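Side-chain contacts in L-lysine 6-oxidase (Marinomonas mediterranea, PDB 3WEU), which oxidises the epsilon-amino group of L-lysine with a cysteine tryptophylquinone cofactor, releasing ammonium and the hydrogen peroxide that makes it antibacterial: residues 363-368 / 574-579; 384-389 / 446-451; 519-522 / 528-531. All coordinates share one frame; numbering follows the deposited sequence.

Contact 1 (363-368 / 574-579); sequences VLMSSE and PAYYSY. With EDO (1,2-ethanediol), chain J.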
loop_
_atom_site.group_PDB
_atom_site.type_symbol
_atom_site.label_atom_id
_atom_site.label_comp_id
_atom_site.label_asym_id
_atom_site.label_seq_id
_atom_site.Cartn_x
_atom_site.Cartn_y
_atom_site.Cartn_z
ATOM N N VAL A 363 -30.783 20.954 -10.933
ATOM C CA VAL A 363 -31.136 22.073 -10.121
ATOM C C VAL A 363 -31.321 21.631 -8.668
ATOM O O VAL A 363 -32.129 20.767 -8.350
ATOM C CB VAL A 363 -32.436 22.724 -10.614
ATOM C CG1 VAL A 363 -32.745 23.989 -9.848
ATOM C CG2 VAL A 363 -32.307 23.120 -12.105
ATOM N N LEU A 364 -30.583 22.271 -7.786
ATOM C CA LEU A 364 -30.685 21.931 -6.368
ATOM C C LEU A 364 -31.858 22.635 -5.727
ATOM O O LEU A 364 -32.682 21.988 -5.129
ATOM C CB LEU A 364 -29.429 22.374 -5.654
ATOM C CG LEU A 364 -29.477 22.301 -4.139
ATOM C CD1 LEU A 364 -29.593 20.848 -3.761
ATOM C CD2 LEU A 364 -28.242 22.942 -3.499
ATOM N N MET A 365 -31.898 23.971 -5.816
ATOM C CA MET A 365 -32.814 24.814 -5.007
ATOM C C MET A 365 -33.979 25.381 -5.822
ATOM O O MET A 365 -33.858 25.570 -7.045
ATOM C CB MET A 365 -32.104 26.033 -4.398
ATOM C CG MET A 365 -30.946 25.769 -3.499
ATOM S SD MET A 365 -31.504 24.836 -2.059
ATOM C CE MET A 365 -30.082 25.039 -1.010
ATOM N N SER A 366 -35.017 25.783 -5.130
ATOM C CA SER A 366 -36.143 26.562 -5.774
ATOM C C SER A 366 -35.674 27.902 -6.310
ATOM O O SER A 366 -36.192 28.342 -7.316
ATOM C CB SER A 366 -37.213 26.809 -4.691
ATOM O OG SER A 366 -36.582 27.359 -3.532
ATOM N N SER A 367 -34.683 28.535 -5.658
ATOM C CA SER A 367 -34.179 29.831 -6.008
ATOM C C SER A 367 -32.883 30.051 -5.297
ATOM O O SER A 367 -32.625 29.442 -4.279
ATOM C CB SER A 367 -35.116 30.889 -5.489
ATOM O OG SER A 367 -34.723 32.158 -5.794
ATOM N N GLU A 368 -32.169 31.073 -5.693
ATOM C CA GLU A 368 -31.140 31.484 -4.796
ATOM C C GLU A 368 -31.307 32.899 -4.297
ATOM O O GLU A 368 -30.425 33.417 -3.659
ATOM C CB GLU A 368 -29.728 31.078 -5.274
ATOM C CG GLU A 368 -29.451 29.587 -4.848
ATOM C CD GLU A 368 -28.241 28.912 -5.527
ATOM O OE1 GLU A 368 -27.160 29.573 -5.594
ATOM O OE2 GLU A 368 -28.358 27.705 -5.935
ATOM N N PRO A 574 -19.633 25.489 -5.669
ATOM C CA PRO A 574 -20.262 25.198 -4.393
ATOM C C PRO A 574 -21.042 23.892 -4.455
ATOM O O PRO A 574 -21.569 23.501 -5.527
ATOM C CB PRO A 574 -21.197 26.406 -4.176
ATOM C CG PRO A 574 -21.626 26.710 -5.588
ATOM C CD PRO A 574 -20.334 26.557 -6.393
ATOM N N ALA A 575 -21.069 23.173 -3.326
ATOM C CA ALA A 575 -21.653 21.861 -3.344
ATOM C C ALA A 575 -22.579 21.651 -2.177
ATOM O O ALA A 575 -22.502 22.396 -1.178
ATOM C CB ALA A 575 -20.603 20.800 -3.334
ATOM N N TYR A 576 -23.444 20.646 -2.323
ATOM C CA TYR A 576 -24.492 20.344 -1.319
ATOM C C TYR A 576 -24.392 18.920 -0.821
ATOM O O TYR A 576 -24.197 17.980 -1.572
ATOM C CB TYR A 576 -25.898 20.600 -1.921
ATOM C CG TYR A 576 -26.979 20.752 -0.870
ATOM C CD1 TYR A 576 -27.194 21.982 -0.236
ATOM C CD2 TYR A 576 -27.739 19.678 -0.487
ATOM C CE1 TYR A 576 -28.182 22.123 0.697
ATOM C CE2 TYR A 576 -28.720 19.806 0.485
ATOM C CZ TYR A 576 -28.918 21.035 1.072
ATOM O OH TYR A 576 -29.878 21.181 2.012
ATOM N N TYR A 577 -24.494 18.790 0.500
ATOM C CA TYR A 577 -24.453 17.496 1.183
ATOM C C TYR A 577 -25.710 16.715 0.982
ATOM O O TYR A 577 -26.819 17.155 1.437
ATOM C CB TYR A 577 -24.271 17.806 2.679
ATOM C CG TYR A 577 -23.963 16.667 3.601
ATOM C CD1 TYR A 577 -22.644 16.284 3.856
ATOM C CD2 TYR A 577 -24.976 16.023 4.291
ATOM C CE1 TYR A 577 -22.352 15.262 4.716
ATOM C CE2 TYR A 577 -24.674 15.012 5.197
ATOM C CZ TYR A 577 -23.363 14.653 5.391
ATOM O OH TYR A 577 -23.059 13.707 6.314
ATOM N N SER A 578 -25.601 15.646 0.219
ATOM C CA SER A 578 -26.789 14.957 -0.329
ATOM C C SER A 578 -26.715 13.518 0.049
ATOM O O SER A 578 -25.645 12.938 -0.061
ATOM C CB SER A 578 -26.835 15.097 -1.850
ATOM O OG SER A 578 -26.746 16.511 -2.173
ATOM N N TYR A 579 -27.828 12.922 0.464
ATOM C CA TYR A 579 -27.812 11.522 0.840
ATOM C C TYR A 579 -27.888 10.589 -0.339
ATOM O O TYR A 579 -28.306 10.972 -1.427
ATOM C CB TYR A 579 -28.924 11.227 1.874
ATOM C CG TYR A 579 -28.581 11.798 3.197
ATOM C CD1 TYR A 579 -27.789 11.101 4.111
ATOM C CD2 TYR A 579 -28.978 13.057 3.551
ATOM C CE1 TYR A 579 -27.466 11.612 5.332
ATOM C CE2 TYR A 579 -28.609 13.599 4.766
ATOM C CZ TYR A 579 -27.848 12.863 5.655
ATOM O OH TYR A 579 -27.531 13.479 6.829
HETATM C C1 EDO J . -19.350 12.096 8.761
HETATM O O1 EDO J . -20.074 10.903 9.049
HETATM C C2 EDO J . -20.398 13.110 8.288
HETATM O O2 EDO J . -20.716 12.890 6.895
#
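Leu364 and Tyr576 carry most of this contact, their side chains crossing at about a right angle. Both methyls of Leu364 lie on the same face of the Tyr576 ring, near its CB end. Leu364 CD1 lies over that face, 4.2 Å from the ring centroid in a CH-pi contact 25° off the normal and displaced toward the rim. Leu364 CD2 comes to 3.6 Å from Tyr576 CD1 and also reaches Tyr576 CB. Tyr576 presents the ring by holding CG anti to its backbone N (chi1 -161°).

A thinner apolar touch follows from Met365, whose chain bends at chi2 (-62°) and brings the terminal CE to 3.9 Å from Tyr576 CE1, oblique to the ring. Pro375 packs on the same tyrosine, and Phe402 of strand 400-402 touches Leu364.

The polar groups bond within the strand or to residues elsewhere. Ser578 OG donates to Tyr576 O over 3.0 Å, approaching from above the carbonyl plane. On the loop side Arg347 holds the backbone carbonyls of Val363 and Leu364.

Strand 575-579 pairs antiparallel with strand 518-522, so the loop lays Leu364 and Met365 against a strand of that two-stranded sheet. Cohesion here therefore rests on dispersion and burial of one aromatic face, with the loop backbone fixed separately by Arg347, Leu374 and Leu376.

Contact 2 (384-389 / 446-451); sequences NSVSSS and PMCPGI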
loop_
_atom_site.group_PDB
_atom_site.type_symbol
_atom_site.label_atom_id
_atom_site.label_comp_id
_atom_site.label_asym_id
_atom_site.label_seq_id
_atom_site.Cartn_x
_atom_site.Cartn_y
_atom_site.Cartn_z
ATOM N N ASN A 384 -26.651 10.050 -11.119
ATOM C CA ASN A 384 -25.253 10.369 -11.305
ATOM C C ASN A 384 -24.796 11.713 -10.850
ATOM O O ASN A 384 -24.751 12.691 -11.629
ATOM C CB ASN A 384 -24.755 10.128 -12.745
ATOM C CG ASN A 384 -23.301 10.438 -12.858
ATOM O OD1 ASN A 384 -22.580 10.310 -11.882
ATOM N ND2 ASN A 384 -22.837 10.764 -14.050
ATOM N N SER A 385 -24.400 11.761 -9.584
ATOM C CA SER A 385 -23.785 12.900 -8.964
ATOM C C SER A 385 -22.253 12.719 -8.840
ATOM O O SER A 385 -21.622 13.471 -8.125
ATOM C CB SER A 385 -24.352 13.066 -7.551
ATOM O OG SER A 385 -24.281 11.800 -6.837
ATOM N N VAL A 386 -21.722 11.687 -9.463
ATOM C CA VAL A 386 -20.364 11.197 -9.265
ATOM C C VAL A 386 -19.418 11.581 -10.396
ATOM O O VAL A 386 -18.285 12.069 -10.152
ATOM C CB VAL A 386 -20.412 9.655 -9.132
ATOM C CG1 VAL A 386 -19.020 9.095 -8.939
ATOM C CG2 VAL A 386 -21.222 9.297 -7.858
ATOM N N SER A 387 -19.849 11.399 -11.630
ATOM C CA SER A 387 -18.931 11.693 -12.794
ATOM C C SER A 387 -19.455 12.824 -13.686
ATOM O O SER A 387 -20.643 12.986 -13.865
ATOM C CB SER A 387 -18.699 10.397 -13.600
ATOM O OG SER A 387 -19.949 9.867 -14.056
ATOM N N SER A 388 -18.560 13.654 -14.184
ATOM C CA SER A 388 -18.937 14.767 -15.024
ATOM C C SER A 388 -19.167 14.368 -16.455
ATOM O O SER A 388 -18.843 13.246 -16.873
ATOM C CB SER A 388 -17.770 15.797 -15.002
ATOM O OG SER A 388 -17.542 16.341 -13.738
ATOM N N SER A 389 -19.644 15.316 -17.246
ATOM C CA SER A 389 -19.900 15.125 -18.677
ATOM C C SER A 389 -18.650 14.654 -19.396
ATOM O O SER A 389 -18.762 13.923 -20.385
ATOM C CB SER A 389 -20.350 16.447 -19.319
ATOM O OG SER A 389 -19.372 17.487 -19.185
ATOM N N PRO A 446 -32.255 6.531 -5.913
ATOM C CA PRO A 446 -31.469 6.527 -7.115
ATOM C C PRO A 446 -30.833 5.165 -7.320
ATOM O O PRO A 446 -30.966 4.284 -6.479
ATOM C CB PRO A 446 -30.363 7.566 -6.854
ATOM C CG PRO A 446 -30.235 7.620 -5.356
ATOM C CD PRO A 446 -31.592 7.260 -4.803
ATOM N N MET A 447 -30.154 5.016 -8.444
ATOM C CA MET A 447 -29.474 3.795 -8.800
ATOM C C MET A 447 -28.087 4.138 -9.382
ATOM O O MET A 447 -27.978 4.364 -10.593
ATOM C CB MET A 447 -30.363 3.041 -9.801
ATOM C CG MET A 447 -31.433 2.153 -9.165
ATOM S SD MET A 447 -32.406 1.393 -10.412
ATOM C CE MET A 447 -33.357 0.169 -9.463
ATOM N N CYS A 448 -27.089 4.209 -8.515
ATOM C CA CYS A 448 -25.739 4.565 -8.839
ATOM C C CYS A 448 -24.687 3.771 -8.074
ATOM O O CYS A 448 -23.728 4.331 -7.577
ATOM C CB CYS A 448 -25.534 6.096 -8.680
ATOM S SG CYS A 448 -24.005 6.772 -9.470
ATOM N N PRO A 449 -24.833 2.452 -8.031
ATOM C CA PRO A 449 -25.786 1.667 -8.760
ATOM C C PRO A 449 -27.084 1.393 -8.064
ATOM O O PRO A 449 -28.039 0.960 -8.680
ATOM C CB PRO A 449 -25.047 0.324 -8.900
ATOM C CG PRO A 449 -24.173 0.200 -7.748
ATOM C CD PRO A 449 -23.780 1.614 -7.413
ATOM N N GLY A 450 -27.076 1.512 -6.753
ATOM C CA GLY A 450 -28.186 1.059 -5.972
ATOM C C GLY A 450 -27.769 0.137 -4.890
ATOM O O GLY A 450 -26.588 0.094 -4.551
ATOM N N ILE A 451 -28.721 -0.622 -4.355
ATOM C CA ILE A 451 -28.383 -1.589 -3.261
ATOM C C ILE A 451 -28.699 -2.988 -3.752
ATOM O O ILE A 451 -27.778 -3.724 -4.097
ATOM C CB ILE A 451 -29.145 -1.277 -1.970
ATOM C CG1 ILE A 451 -28.671 0.061 -1.382
ATOM C CG2 ILE A 451 -28.971 -2.388 -0.960
ATOM C CD1 ILE A 451 -27.249 0.094 -0.954
#
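Val386 overlaps the thiol end of Cys448 through one branch: its CG2 methyl lies 4.1 Å from Cys448 SG, a van der Waals touch. Cys448 extends its sulfur toward the 384-389 loop by keeping SG anti to the backbone N (chi1 -165°), and there it also meets the backbone of Asn384, whose CA is 4.2 Å from SG. The sulfur thus rests against a methyl group and a main-chain carbon of the same segment, both at loose van der Waals range.

The loop that offers these surfaces is shaped by the amide of Asn384. Its OD1 accepts from two backbone N-H groups, forming an Asx turn with Val386 N at 2.9 Å and a wider Asx motif with Ser387 N at 3.0 Å. The second bond is the straighter, 172° at the hydrogen, and arrives in the carbonyl plane on a lone pair; the first comes from above that plane. At the other end of the amide, ND2 donates to Ser387 OG at 3.0 Å, with the hydroxyl tilted from the amide plane, and to Val398 O, farther along the same loop. Both ends of the buried amide are therefore engaged, which should fix its rotation.

Cys448 also belongs to the surroundings of the cofactor: its backbone N hydrogen-bonds O7 of the tryptophylquinone at position 581, half of the cysteine tryptophylquinone, and Pro446 O accepts from NE1 of the same residue. The backbone of 446-451 thus hydrogen-bonds the quinone residue, while the Cys448 sulfur makes only weak apolar contact with a loop that its own asparagine probably stiffens.

Contact 3 (519-522 / 528-531); sequences QTVN and VNKA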
loop_
_atom_site.group_PDB
_atom_site.type_symbol
_atom_site.label_atom_id
_atom_site.label_comp_id
_atom_site.label_asym_id
_atom_site.label_seq_id
_atom_site.Cartn_x
_atom_site.Cartn_y
_atom_site.Cartn_z
ATOM N N GLN A 519 -23.194 12.224 -0.654
ATOM C CA GLN A 519 -22.368 12.761 -1.753
ATOM C C GLN A 519 -22.340 14.251 -1.618
ATOM O O GLN A 519 -23.366 14.847 -1.321
ATOM C CB GLN A 519 -23.022 12.401 -3.081
ATOM C CG GLN A 519 -22.082 12.543 -4.263
ATOM C CD GLN A 519 -21.008 11.499 -4.359
ATOM O OE1 GLN A 519 -21.135 10.378 -3.866
ATOM N NE2 GLN A 519 -19.895 11.881 -5.017
ATOM N N THR A 520 -21.171 14.874 -1.834
ATOM C CA THR A 520 -21.078 16.300 -1.918
ATOM C C THR A 520 -21.207 16.661 -3.394
ATOM O O THR A 520 -20.310 16.353 -4.200
ATOM C CB THR A 520 -19.680 16.659 -1.307
ATOM O OG1 THR A 520 -19.783 16.383 0.123
ATOM C CG2 THR A 520 -19.405 18.061 -1.467
ATOM N N VAL A 521 -22.313 17.294 -3.751
ATOM C CA VAL A 521 -22.764 17.469 -5.154
ATOM C C VAL A 521 -22.741 18.956 -5.566
ATOM O O VAL A 521 -23.373 19.835 -4.950
ATOM C CB VAL A 521 -24.194 16.924 -5.363
ATOM C CG1 VAL A 521 -24.528 16.890 -6.838
ATOM C CG2 VAL A 521 -24.335 15.522 -4.713
ATOM N N ASN A 522 -21.998 19.238 -6.639
ATOM C CA ASN A 522 -21.903 20.585 -7.170
ATOM C C ASN A 522 -23.303 21.020 -7.620
ATOM O O ASN A 522 -24.021 20.215 -8.260
ATOM C CB ASN A 522 -20.989 20.613 -8.421
ATOM C CG ASN A 522 -21.115 21.916 -9.150
ATOM O OD1 ASN A 522 -21.886 22.041 -10.077
ATOM N ND2 ASN A 522 -20.496 22.927 -8.614
ATOM N N VAL A 528 -20.971 19.374 -14.712
ATOM C CA VAL A 528 -19.838 19.072 -13.858
ATOM C C VAL A 528 -20.267 18.449 -12.526
ATOM O O VAL A 528 -21.076 19.040 -11.788
ATOM C CB VAL A 528 -19.097 20.332 -13.529
ATOM C CG1 VAL A 528 -17.934 19.989 -12.593
ATOM C CG2 VAL A 528 -18.530 20.961 -14.845
ATOM N N ASN A 529 -19.762 17.256 -12.256
ATOM C CA ASN A 529 -19.814 16.728 -10.866
ATOM C C ASN A 529 -18.481 16.927 -10.130
ATOM O O ASN A 529 -18.482 17.291 -8.979
ATOM C CB ASN A 529 -20.260 15.271 -10.838
ATOM C CG ASN A 529 -21.763 15.131 -10.881
ATOM O OD1 ASN A 529 -22.447 15.817 -10.167
ATOM N ND2 ASN A 529 -22.279 14.234 -11.695
ATOM N N LYS A 530 -17.366 16.659 -10.799
ATOM C CA LYS A 530 -16.026 16.724 -10.187
ATOM C C LYS A 530 -15.099 17.506 -11.136
ATOM O O LYS A 530 -15.308 17.527 -12.352
ATOM C CB LYS A 530 -15.466 15.305 -9.864
ATOM C CG LYS A 530 -16.339 14.670 -8.831
ATOM C CD LYS A 530 -15.752 13.721 -7.903
ATOM C CE LYS A 530 -16.865 12.973 -7.230
ATOM N NZ LYS A 530 -16.141 11.780 -6.850
ATOM N N ALA A 531 -14.099 18.125 -10.556
ATOM C CA ALA A 531 -13.108 18.878 -11.326
ATOM C C ALA A 531 -11.792 18.654 -10.656
ATOM O O ALA A 531 -11.751 18.148 -9.479
ATOM C CB ALA A 531 -13.457 20.314 -11.227
HETATM O O HOH W 1 -20.974 16.912 -7.898
#
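Asn522 packs against the backbone of Val528, its OD1 standing 3.5 Å from Val528 O and its CB 3.7 Å from the same oxygen. This is proximity of acceptors, not a bond: OD1 is satisfied by Glu525 N, ND2 by Leu572 O and Ser524 OG, and Lys401 NZ binds both Val528 O and Asn522 O. Val521 and Asn529 lie side by side nearby, with Val521 CG1 4.1 Å from Asn529 OD1. A water joins the two backbones here, accepting from Asn522 N at 2.8 Å. It is placed to donate to Asn529 O at 2.7 Å or to Asn529 OD1 at 2.9 Å. On the side away from the water, Asn529 ND2 donates to Asn384 O and Ser387 O.

In contrast to these buried, bonded asparagines, the partly exposed Gln519 and Lys530 meet chiefly by Gln519 NE2 against Lys530 CE, 3.9 Å apart, their side chains crossing at about a right angle. Gln519 OE1 turns to Trp580 NE1.

A short loop linking strand 518-522 to strand 530-543 is thus bridged by a water and by Lys401, where the chain enters the long antiparallel strand pair 530-543/557-571, probably the arm of this oxidase.

In the fold
From the N terminus, the chain passes 363-368, in a loop after helix 336-344, before reaching 384-389. Contact 2 closes a loop of 56 residues when 446-451 comes back to 384-389, beside the quinone. Contact 3 then closes a short five-residue loop between 519-522 and 528-531, and contact 1 closes last, when strand 575-579 meets 363-368. Contacts 2 and 3 follow one another in series, and both fall within the span of contact 1. Strands 518-522 and 575-579 pair in one antiparallel sheet, linking contacts 1 and 3, while Ser388 OG, bonded to Asn529 N and Lys530 O, ties contact 2 to contact 3. Contacts 1 and 2 do not touch.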